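Local coordinates for protein NANS (YJHS), A 9-O-acetyl N-acetylneuraminic acid esterase (Escherichia coli O157:H7 EDL933, PDB 3PT5) that probably hydrolyses the 9-O-acetyl group of 9-O-acetyl-N-acetylneuraminate, allowing growth on this alternative sialic acid of mammalian mucosal sites, at residues A[190-200]-A[246-257]; A[230-238]-A[263-271]. All blocks are in the same frame, centred on the assembly; numbering follows the deposited sequence.

Contact 1. Residues A[190-200]-A[246-257]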
loop_
_atom_site.group_PDB
_atom_site.type_symbol
_atom_site.label_atom_id
_atom_site.label_comp_id
_atom_site.label_asym_id
_atom_site.label_seq_id
_atom_site.Cartn_x
_atom_site.Cartn_y
_atom_site.Cartn_z
ATOM N N GLN A 190 1.398 2.894 -8.103
ATOM C CA GLN A 190 0.403 3.713 -8.761
ATOM C C GLN A 190 0.762 3.877 -10.226
ATOM O O GLN A 190 1.936 3.866 -10.601
ATOM C CB GLN A 190 0.367 5.074 -8.094
ATOM C CG GLN A 190 -0.838 5.916 -8.455
ATOM C CD GLN A 190 -0.666 6.650 -9.759
ATOM O OE1 GLN A 190 0.439 7.025 -10.109
ATOM N NE2 GLN A 190 -1.770 6.882 -10.477
ATOM N N GLY A 191 -0.273 4.009 -11.044
ATOM C CA GLY A 191 -0.101 4.319 -12.456
ATOM C C GLY A 191 -1.200 3.764 -13.314
ATOM O O GLY A 191 -1.490 4.298 -14.397
ATOM N N GLU A 192 -1.831 2.694 -12.829
ATOM C CA GLU A 192 -2.780 1.905 -13.642
ATOM C C GLU A 192 -3.818 2.777 -14.349
ATOM O O GLU A 192 -4.017 2.639 -15.549
ATOM C CB GLU A 192 -3.534 0.932 -12.752
ATOM C CG GLU A 192 -2.729 -0.314 -12.342
ATOM C CD GLU A 192 -1.909 -0.138 -11.072
ATOM O OE1 GLU A 192 -1.831 0.972 -10.513
ATOM O OE2 GLU A 192 -1.301 -1.168 -10.624
ATOM N N PHE A 193 -4.517 3.623 -13.601
ATOM C CA PHE A 193 -5.605 4.408 -14.248
ATOM C C PHE A 193 -5.050 5.428 -15.220
ATOM O O PHE A 193 -5.668 5.719 -16.260
ATOM C CB PHE A 193 -6.528 5.060 -13.221
ATOM C CG PHE A 193 -7.650 4.167 -12.783
ATOM C CD1 PHE A 193 -7.489 2.781 -12.751
ATOM C CD2 PHE A 193 -8.875 4.708 -12.410
ATOM C CE1 PHE A 193 -8.521 1.960 -12.356
ATOM C CE2 PHE A 193 -9.917 3.879 -12.024
ATOM C CZ PHE A 193 -9.748 2.519 -11.998
ATOM N N ASP A 194 -3.884 5.956 -14.908
ATOM C CA ASP A 194 -3.234 6.913 -15.827
ATOM C C ASP A 194 -2.822 6.271 -17.160
ATOM O O ASP A 194 -2.737 6.964 -18.173
ATOM C CB ASP A 194 -2.061 7.630 -15.153
ATOM C CG ASP A 194 -2.524 8.662 -14.130
ATOM O OD1 ASP A 194 -3.332 9.559 -14.490
ATOM O OD2 ASP A 194 -2.082 8.602 -12.968
ATOM N N LEU A 195 -2.594 4.963 -17.168
ATOM C CA LEU A 195 -2.290 4.246 -18.406
ATOM C C LEU A 195 -3.396 4.356 -19.436
ATOM O O LEU A 195 -3.156 4.216 -20.634
ATOM C CB LEU A 195 -2.082 2.762 -18.146
ATOM C CG LEU A 195 -0.938 2.329 -17.252
ATOM C CD1 LEU A 195 -1.082 0.830 -16.954
ATOM C CD2 LEU A 195 0.364 2.609 -17.932
ATOM N N MET A 196 -4.622 4.557 -18.962
ATOM C CA MET A 196 -5.806 4.527 -19.814
ATOM C C MET A 196 -6.152 5.856 -20.444
ATOM O O MET A 196 -6.931 5.891 -21.394
ATOM C CB MET A 196 -7.013 4.049 -19.000
ATOM C CG MET A 196 -6.870 2.627 -18.543
ATOM S SD MET A 196 -8.409 2.025 -17.847
ATOM C CE MET A 196 -8.274 2.578 -16.192
ATOM N N THR A 197 -5.635 6.953 -19.873
ATOM C CA THR A 197 -6.115 8.284 -20.281
ATOM C C THR A 197 -5.334 8.790 -21.492
ATOM O O THR A 197 -4.210 8.343 -21.764
ATOM C CB THR A 197 -6.098 9.357 -19.139
ATOM O OG1 THR A 197 -4.760 9.809 -18.925
ATOM C CG2 THR A 197 -6.659 8.821 -17.831
ATOM N N SER A 198 -5.937 9.720 -22.220
ATOM C CA SER A 198 -5.271 10.289 -23.397
ATOM C C SER A 198 -4.095 11.161 -22.937
ATOM O O SER A 198 -3.163 11.425 -23.708
ATOM C CB SER A 198 -6.258 11.093 -24.256
ATOM O OG SER A 198 -6.696 12.244 -23.565
ATOM N N ASP A 199 -4.129 11.572 -21.676
ATOM C CA ASP A 199 -3.060 12.389 -21.087
ATOM C C ASP A 199 -1.997 11.595 -20.289
ATOM O O ASP A 199 -1.331 12.149 -19.411
ATOM C CB ASP A 199 -3.688 13.482 -20.228
ATOM C CG ASP A 199 -2.724 14.606 -19.924
ATOM O OD1 ASP A 199 -1.905 14.967 -20.805
ATOM O OD2 ASP A 199 -2.778 15.110 -18.783
ATOM N N TYR A 200 -1.823 10.313 -20.600
ATOM C CA TYR A 200 -0.886 9.458 -19.849
ATOM C C TYR A 200 0.532 10.007 -19.812
ATOM O O TYR A 200 1.274 9.751 -18.866
ATOM C CB TYR A 200 -0.845 8.053 -20.469
ATOM C CG TYR A 200 -0.103 8.008 -21.787
ATOM C CD1 TYR A 200 1.247 7.677 -21.835
ATOM C CD2 TYR A 200 -0.753 8.344 -22.981
ATOM C CE1 TYR A 200 1.939 7.656 -23.033
ATOM C CE2 TYR A 200 -0.072 8.329 -24.178
ATOM C CZ TYR A 200 1.272 7.978 -24.197
ATOM O OH TYR A 200 1.936 7.971 -25.395
ATOM N N PHE A 246 -1.782 -1.905 -22.233
ATOM C CA PHE A 246 -1.404 -0.500 -22.364
ATOM C C PHE A 246 0.141 -0.413 -22.437
ATOM O O PHE A 246 0.755 0.272 -21.639
ATOM C CB PHE A 246 -1.980 0.341 -21.197
ATOM C CG PHE A 246 -3.440 0.108 -20.955
ATOM C CD1 PHE A 246 -4.412 0.788 -21.702
ATOM C CD2 PHE A 246 -3.860 -0.862 -20.048
ATOM C CE1 PHE A 246 -5.775 0.553 -21.504
ATOM C CE2 PHE A 246 -5.225 -1.110 -19.843
ATOM C CZ PHE A 246 -6.183 -0.409 -20.579
ATOM N N PRO A 247 0.761 -1.098 -23.428
ATOM C CA PRO A 247 2.224 -1.177 -23.467
ATOM C C PRO A 247 2.930 0.180 -23.677
ATOM O O PRO A 247 3.976 0.463 -23.057
ATOM C CB PRO A 247 2.494 -2.143 -24.640
ATOM C CG PRO A 247 1.304 -2.018 -25.519
ATOM C CD PRO A 247 0.131 -1.754 -24.591
ATOM N N HIS A 248 2.371 1.022 -24.541
ATOM C CA HIS A 248 2.952 2.335 -24.810
ATOM C C HIS A 248 2.889 3.236 -23.588
ATOM O O HIS A 248 3.885 3.855 -23.197
ATOM C CB HIS A 248 2.257 3.008 -25.991
ATOM C CG HIS A 248 3.024 4.161 -26.551
ATOM N ND1 HIS A 248 2.702 5.477 -26.282
ATOM C CD2 HIS A 248 4.115 4.195 -27.353
ATOM C CE1 HIS A 248 3.565 6.270 -26.892
ATOM N NE2 HIS A 248 4.429 5.519 -27.549
ATOM N N ALA A 249 1.723 3.268 -22.947
ATOM C CA ALA A 249 1.575 4.045 -21.732
ATOM C C ALA A 249 2.397 3.434 -20.587
ATOM O O ALA A 249 2.945 4.150 -19.785
ATOM C CB ALA A 249 0.113 4.154 -21.354
ATOM N N TYR A 250 2.455 2.107 -20.497
ATOM C CA TYR A 250 3.260 1.464 -19.468
ATOM C C TYR A 250 4.747 1.858 -19.556
ATOM O O TYR A 250 5.398 2.175 -18.545
ATOM C CB TYR A 250 3.033 -0.065 -19.517
ATOM C CG TYR A 250 3.928 -0.780 -18.589
ATOM C CD1 TYR A 250 3.598 -0.904 -17.236
ATOM C CD2 TYR A 250 5.141 -1.305 -19.033
ATOM C CE1 TYR A 250 4.464 -1.542 -16.351
ATOM C CE2 TYR A 250 6.008 -1.954 -18.154
ATOM C CZ TYR A 250 5.666 -2.059 -16.816
ATOM O OH TYR A 250 6.540 -2.715 -15.978
ATOM N N GLU A 251 5.263 1.884 -20.782
ATOM C CA GLU A 251 6.642 2.261 -21.033
ATOM C C GLU A 251 6.913 3.698 -20.550
ATOM O O GLU A 251 7.946 3.958 -19.939
ATOM C CB GLU A 251 6.921 2.125 -22.534
ATOM C CG GLU A 251 8.290 2.617 -22.960
ATOM C CD GLU A 251 8.807 1.930 -24.228
ATOM O OE1 GLU A 251 8.081 1.891 -25.259
ATOM O OE2 GLU A 251 9.954 1.429 -24.177
ATOM N N ALA A 252 5.964 4.611 -20.773
ATOM C CA ALA A 252 6.140 5.998 -20.337
ATOM C C ALA A 252 6.037 6.126 -18.826
ATOM O O ALA A 252 6.931 6.679 -18.158
ATOM C CB ALA A 252 5.149 6.904 -21.010
ATOM N N ILE A 253 4.965 5.565 -18.274
ATOM C CA ILE A 253 4.680 5.756 -16.861
ATOM C C ILE A 253 5.593 4.955 -15.944
ATOM O O ILE A 253 6.233 5.514 -15.030
ATOM C CB ILE A 253 3.199 5.511 -16.568
ATOM C CG1 ILE A 253 2.381 6.577 -17.306
ATOM C CG2 ILE A 253 2.927 5.477 -15.033
ATOM C CD1 ILE A 253 0.855 6.516 -17.156
ATOM N N TYR A 254 5.651 3.651 -16.192
ATOM C CA TYR A 254 6.440 2.780 -15.329
ATOM C C TYR A 254 7.915 2.848 -15.698
ATOM O O TYR A 254 8.784 2.627 -14.844
ATOM C CB TYR A 254 5.879 1.347 -15.310
ATOM C CG TYR A 254 4.611 1.259 -14.476
ATOM C CD1 TYR A 254 4.652 0.793 -13.163
ATOM C CD2 TYR A 254 3.384 1.670 -14.978
ATOM C CE1 TYR A 254 3.511 0.741 -12.373
ATOM C CE2 TYR A 254 2.219 1.637 -14.189
ATOM C CZ TYR A 254 2.285 1.150 -12.892
ATOM O OH TYR A 254 1.147 1.088 -12.094
ATOM N N GLY A 255 8.213 3.228 -16.934
ATOM C CA GLY A 255 9.608 3.452 -17.308
ATOM C C GLY A 255 10.193 4.610 -16.513
ATOM O O GLY A 255 11.369 4.578 -16.117
ATOM N N ASN A 256 9.360 5.597 -16.209
ATOM C CA ASN A 256 9.801 6.737 -15.440
ATOM C C ASN A 256 10.172 6.382 -13.991
ATOM O O ASN A 256 10.871 7.129 -13.311
ATOM C CB ASN A 256 8.759 7.843 -15.476
ATOM C CG ASN A 256 9.245 9.102 -14.804
ATOM O OD1 ASN A 256 10.281 9.679 -15.196
ATOM N ND2 ASN A 256 8.496 9.563 -13.803
ATOM N N TYR A 257 9.682 5.249 -13.512
ATOM C CA TYR A 257 10.065 4.763 -12.178
ATOM C C TYR A 257 11.445 4.107 -12.199
ATOM O O TYR A 257 12.052 3.921 -11.148
ATOM C CB TYR A 257 9.053 3.747 -11.673
ATOM C CG TYR A 257 7.674 4.319 -11.395
ATOM C CD1 TYR A 257 7.507 5.559 -10.767
ATOM C CD2 TYR A 257 6.532 3.602 -11.731
ATOM C CE1 TYR A 257 6.219 6.083 -10.518
ATOM C CE2 TYR A 257 5.255 4.102 -11.476
ATOM C CZ TYR A 257 5.092 5.327 -10.870
ATOM O OH TYR A 257 3.809 5.807 -10.641
HETATM O O HOH W 1 1.347 -0.396 -9.723
#
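L195 lies against helix 247-253 through one methyl: its CD2 is 3.8 Å from A249 CB and 4.0 Å from I253 CD1, and it also meets the Y250 backbone. The CB of L195 packs on that of F246. In L195 a chi2 of 170° sends CD1 out anti to CA and turns the other methyl, CD2, in among the helix residues. I253 CD1 in turn fills the angle between D194 CB and Y200 CB. The Y200 ring leans on A249, CD1 to CB 3.7 Å, and has A252 CB at its edge. At the other flank M196 lays CG over a face of the F246 ring, 4.1 Å from its centroid and 29° off the normal, a CH-pi contact; SD of M196 adds an oblique Met-aromatic approach. Polar groups take over beyond I253. Y257 OH donates to Q190 O at 2.7 Å, reaching it from above the carbonyl plane, 48° out. Water 1 accepts from Y254 OH at 2.8 Å and donates to E192 OE2 at 2.9 Å; that carboxylate oxygen also bonds T238 and N31. Q190 NE2 donates to D194 OD2 at 3.0 Å, while Q190 OE1 is held by H203 and D194 OD1 by T137. The contact thus joins the loop after strand 182-189 to helix 247-253, with W242 of helix 240-245 touching L195 and M196, and H203 of helix 203-218 touching I253 and Y257.

Contact 2. Residues A[230-238]-A[263-271]; sequences DAPWFCGDT and ANIIFVDFQ
I266 N donates to W233 O at 2.8 Å in an almost straight bond (178° at the hydrogen), one of five backbone bonds joining strands 233-236 and 265-268 in parallel register. C235 has both its polar backbone atoms engaged with the neighbouring strand: its N donates to I266 O at 2.7 Å, and its O accepts from V268 N. W233 N to N264 O and D237 N to V268 O close the two ends. Beyond the first, N264 ND2 donates to D230 O at 2.9 Å, with D230 O close to the plane of the N264 amide. Beyond the second, water 2 donates to D237 OD2 and accepts from F270 N. F234, I266 and V268 share one face: F234 CD1 rests 3.9 Å from I266 CB, with the two side chains pointing the same way, and I266 CD1 reaches P232 CB at 3.6 Å. The opposite face carries W233, C235, I265 and F267. With CG of F267 anti to N (chi1 -176°), its CZ lies 3.6 Å from D237 CG. Y250 hydrogen-bonds D237 OD1; K243 forms a salt bridge with D237, R325 with D269. These cations probably temper the repulsion between carboxylates whose OD2 atoms are 4.8 Å apart.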
loop_
_atom_site.group_PDB
_atom_site.type_symbol
_atom_site.label_atom_id
_atom_site.label_comp_id
_atom_site.label_asym_id
_atom_site.label_seq_id
_atom_site.Cartn_x
_atom_site.Cartn_y
_atom_site.Cartn_z
ATOM N N ASP A 230 16.393 13.015 0.748
ATOM C CA ASP A 230 15.684 12.434 -0.386
ATOM C C ASP A 230 15.291 10.999 -0.021
ATOM O O ASP A 230 15.820 10.030 -0.591
ATOM C CB ASP A 230 16.577 12.403 -1.630
ATOM C CG ASP A 230 16.771 13.775 -2.261
ATOM O OD1 ASP A 230 15.990 14.718 -1.966
ATOM O OD2 ASP A 230 17.712 13.890 -3.077
ATOM N N ALA A 231 14.330 10.872 0.894
ATOM C CA ALA A 231 13.907 9.559 1.375
ATOM C C ALA A 231 13.496 8.717 0.163
ATOM O O ALA A 231 12.843 9.233 -0.743
ATOM C CB ALA A 231 12.770 9.695 2.369
ATOM N N PRO A 232 13.901 7.429 0.125
ATOM C CA PRO A 232 13.568 6.579 -1.002
ATOM C C PRO A 232 12.063 6.352 -1.222
ATOM O O PRO A 232 11.285 6.168 -0.272
ATOM C CB PRO A 232 14.233 5.239 -0.660
ATOM C CG PRO A 232 14.353 5.226 0.807
ATOM C CD PRO A 232 14.548 6.671 1.212
ATOM N N TRP A 233 11.707 6.362 -2.488
ATOM C CA TRP A 233 10.415 5.900 -2.978
ATOM C C TRP A 233 10.664 4.574 -3.677
ATOM O O TRP A 233 11.331 4.516 -4.697
ATOM C CB TRP A 233 9.778 6.896 -3.948
ATOM C CG TRP A 233 9.205 8.062 -3.232
ATOM C CD1 TRP A 233 9.865 8.867 -2.360
ATOM C CD2 TRP A 233 7.865 8.579 -3.332
ATOM N NE1 TRP A 233 9.029 9.858 -1.893
ATOM C CE2 TRP A 233 7.791 9.705 -2.476
ATOM C CE3 TRP A 233 6.723 8.195 -4.052
ATOM C CZ2 TRP A 233 6.604 10.451 -2.309
ATOM C CZ3 TRP A 233 5.544 8.947 -3.900
ATOM C CH2 TRP A 233 5.500 10.060 -3.039
ATOM N N PHE A 234 10.100 3.520 -3.110
ATOM C CA PHE A 234 10.131 2.189 -3.690
ATOM C C PHE A 234 8.883 2.023 -4.525
ATOM O O PHE A 234 7.764 1.935 -4.006
ATOM C CB PHE A 234 10.210 1.142 -2.593
ATOM C CG PHE A 234 11.402 1.310 -1.722
ATOM C CD1 PHE A 234 12.652 0.815 -2.122
ATOM C CD2 PHE A 234 11.293 2.015 -0.533
ATOM C CE1 PHE A 234 13.781 0.983 -1.294
ATOM C CE2 PHE A 234 12.405 2.196 0.293
ATOM C CZ PHE A 234 13.655 1.694 -0.099
ATOM N N CYS A 235 9.079 2.097 -5.830
ATOM C CA CYS A 235 7.936 2.184 -6.739
ATOM C C CYS A 235 7.708 0.808 -7.351
ATOM O O CYS A 235 8.573 0.269 -8.055
ATOM C CB CYS A 235 8.210 3.230 -7.817
ATOM S SG CYS A 235 8.454 4.851 -7.144
ATOM N N GLY A 236 6.555 0.219 -7.075
ATOM C CA GLY A 236 6.279 -1.133 -7.521
ATOM C C GLY A 236 5.654 -1.208 -8.899
ATOM O O GLY A 236 4.973 -0.289 -9.364
ATOM N N ASP A 237 5.866 -2.351 -9.526
ATOM C CA ASP A 237 5.297 -2.655 -10.833
ATOM C C ASP A 237 3.776 -2.928 -10.742
ATOM O O ASP A 237 3.146 -2.795 -9.666
ATOM C CB ASP A 237 6.054 -3.878 -11.385
ATOM C CG ASP A 237 6.108 -3.937 -12.924
ATOM O OD1 ASP A 237 5.470 -3.101 -13.605
ATOM O OD2 ASP A 237 6.808 -4.845 -13.445
ATOM N N THR A 238 3.179 -3.286 -11.867
ATOM C CA THR A 238 1.749 -3.586 -11.917
ATOM C C THR A 238 1.552 -4.988 -12.511
ATOM O O THR A 238 2.537 -5.694 -12.779
ATOM C CB THR A 238 0.982 -2.501 -12.697
ATOM O OG1 THR A 238 -0.435 -2.742 -12.597
ATOM C CG2 THR A 238 1.405 -2.444 -14.138
ATOM N N ALA A 263 16.736 11.569 -7.410
ATOM C CA ALA A 263 17.517 10.607 -6.637
ATOM C C ALA A 263 16.583 9.648 -5.884
ATOM O O ALA A 263 15.482 10.031 -5.468
ATOM C CB ALA A 263 18.411 11.354 -5.637
ATOM N N ASN A 264 17.045 8.408 -5.717
ATOM C CA ASN A 264 16.433 7.454 -4.795
ATOM C C ASN A 264 15.012 7.089 -5.176
ATOM O O ASN A 264 14.136 7.000 -4.329
ATOM C CB ASN A 264 16.531 7.960 -3.356
ATOM C CG ASN A 264 17.972 8.096 -2.897
ATOM O OD1 ASN A 264 18.870 7.403 -3.406
ATOM N ND2 ASN A 264 18.198 8.978 -1.937
ATOM N N ILE A 265 14.820 6.847 -6.464
ATOM C CA ILE A 265 13.571 6.306 -6.945
ATOM C C ILE A 265 13.919 4.883 -7.330
ATOM O O ILE A 265 14.688 4.662 -8.279
ATOM C CB ILE A 265 12.989 7.121 -8.139
ATOM C CG1 ILE A 265 12.854 8.618 -7.784
ATOM C CG2 ILE A 265 11.655 6.494 -8.643
ATOM C CD1 ILE A 265 11.810 8.977 -6.708
ATOM N N ILE A 266 13.369 3.917 -6.586
ATOM C CA ILE A 266 13.801 2.532 -6.734
ATOM C C ILE A 266 12.648 1.682 -7.264
ATOM O O ILE A 266 11.632 1.524 -6.591
ATOM C CB ILE A 266 14.349 1.977 -5.408
ATOM C CG1 ILE A 266 15.542 2.811 -4.924
ATOM C CG2 ILE A 266 14.804 0.518 -5.538
ATOM C CD1 ILE A 266 15.184 3.707 -3.802
ATOM N N PHE A 267 12.827 1.160 -8.477
ATOM C CA PHE A 267 11.820 0.324 -9.115
ATOM C C PHE A 267 11.830 -1.083 -8.542
ATOM O O PHE A 267 12.876 -1.764 -8.487
ATOM C CB PHE A 267 12.034 0.270 -10.626
ATOM C CG PHE A 267 10.974 -0.486 -11.357
ATOM C CD1 PHE A 267 9.638 -0.060 -11.353
ATOM C CD2 PHE A 267 11.316 -1.604 -12.103
ATOM C CE1 PHE A 267 8.664 -0.790 -12.081
ATOM C CE2 PHE A 267 10.352 -2.325 -12.803
ATOM C CZ PHE A 267 9.051 -1.909 -12.810
ATOM N N VAL A 268 10.659 -1.524 -8.096
ATOM C CA VAL A 268 10.515 -2.842 -7.517
ATOM C C VAL A 268 9.633 -3.692 -8.426
ATOM O O VAL A 268 8.469 -3.378 -8.593
ATOM C CB VAL A 268 9.896 -2.773 -6.072
ATOM C CG1 VAL A 268 9.737 -4.165 -5.522
ATOM C CG2 VAL A 268 10.753 -1.938 -5.152
ATOM N N ASP A 269 10.165 -4.774 -9.003
ATOM C CA ASP A 269 9.322 -5.632 -9.816
ATOM C C ASP A 269 9.182 -7.056 -9.301
ATOM O O ASP A 269 9.864 -7.439 -8.347
ATOM C CB ASP A 269 9.721 -5.548 -11.298
ATOM C CG ASP A 269 11.068 -6.142 -11.585
ATOM O OD1 ASP A 269 11.782 -6.580 -10.661
ATOM O OD2 ASP A 269 11.418 -6.182 -12.796
ATOM N N PHE A 270 8.271 -7.838 -9.893
ATOM C CA PHE A 270 7.877 -9.115 -9.281
ATOM C C PHE A 270 7.962 -10.299 -10.214
ATOM O O PHE A 270 7.946 -11.456 -9.772
ATOM C CB PHE A 270 6.422 -9.008 -8.787
ATOM C CG PHE A 270 6.122 -7.698 -8.087
ATOM C CD1 PHE A 270 6.788 -7.369 -6.923
ATOM C CD2 PHE A 270 5.184 -6.776 -8.626
ATOM C CE1 PHE A 270 6.549 -6.163 -6.270
ATOM C CE2 PHE A 270 4.945 -5.537 -7.971
ATOM C CZ PHE A 270 5.628 -5.243 -6.785
ATOM N N GLN A 271 7.984 -10.028 -11.518
ATOM C CA GLN A 271 8.001 -11.145 -12.439
ATOM C C GLN A 271 8.771 -10.832 -13.712
ATOM O O GLN A 271 9.171 -9.670 -13.955
ATOM C CB GLN A 271 6.597 -11.698 -12.690
ATOM C CG GLN A 271 5.619 -10.759 -13.261
ATOM C CD GLN A 271 4.123 -11.144 -13.041
ATOM O OE1 GLN A 271 3.301 -10.256 -13.052
ATOM N NE2 GLN A 271 3.777 -12.451 -12.921
HETATM O O HOH W 2 6.791 -7.257 -12.230
HETATM O O HOH W 3 4.176 -7.866 -11.949
#

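In the fold
Both contacts belong to the same flank of the fold, their centres about 15 Å apart, and their segments alternate along the chain. Contact 2 is an edge of the seven-stranded sheet, the outermost strand 265-268 zipped to 233-236 by regular backbone bonds. Contact 1, farther from the chain centre (about 19 Å against 13 Å) yet with more of its touching residues buried, is held chiefly by side chains of a loop and a helix, with one direct hydrogen bond between its segments. The E192-T238 and Y250-D237 bonds join the two contacts, while Y254 packs on the backbone of G236 and the backbone O of Y257 meets I265 CG2.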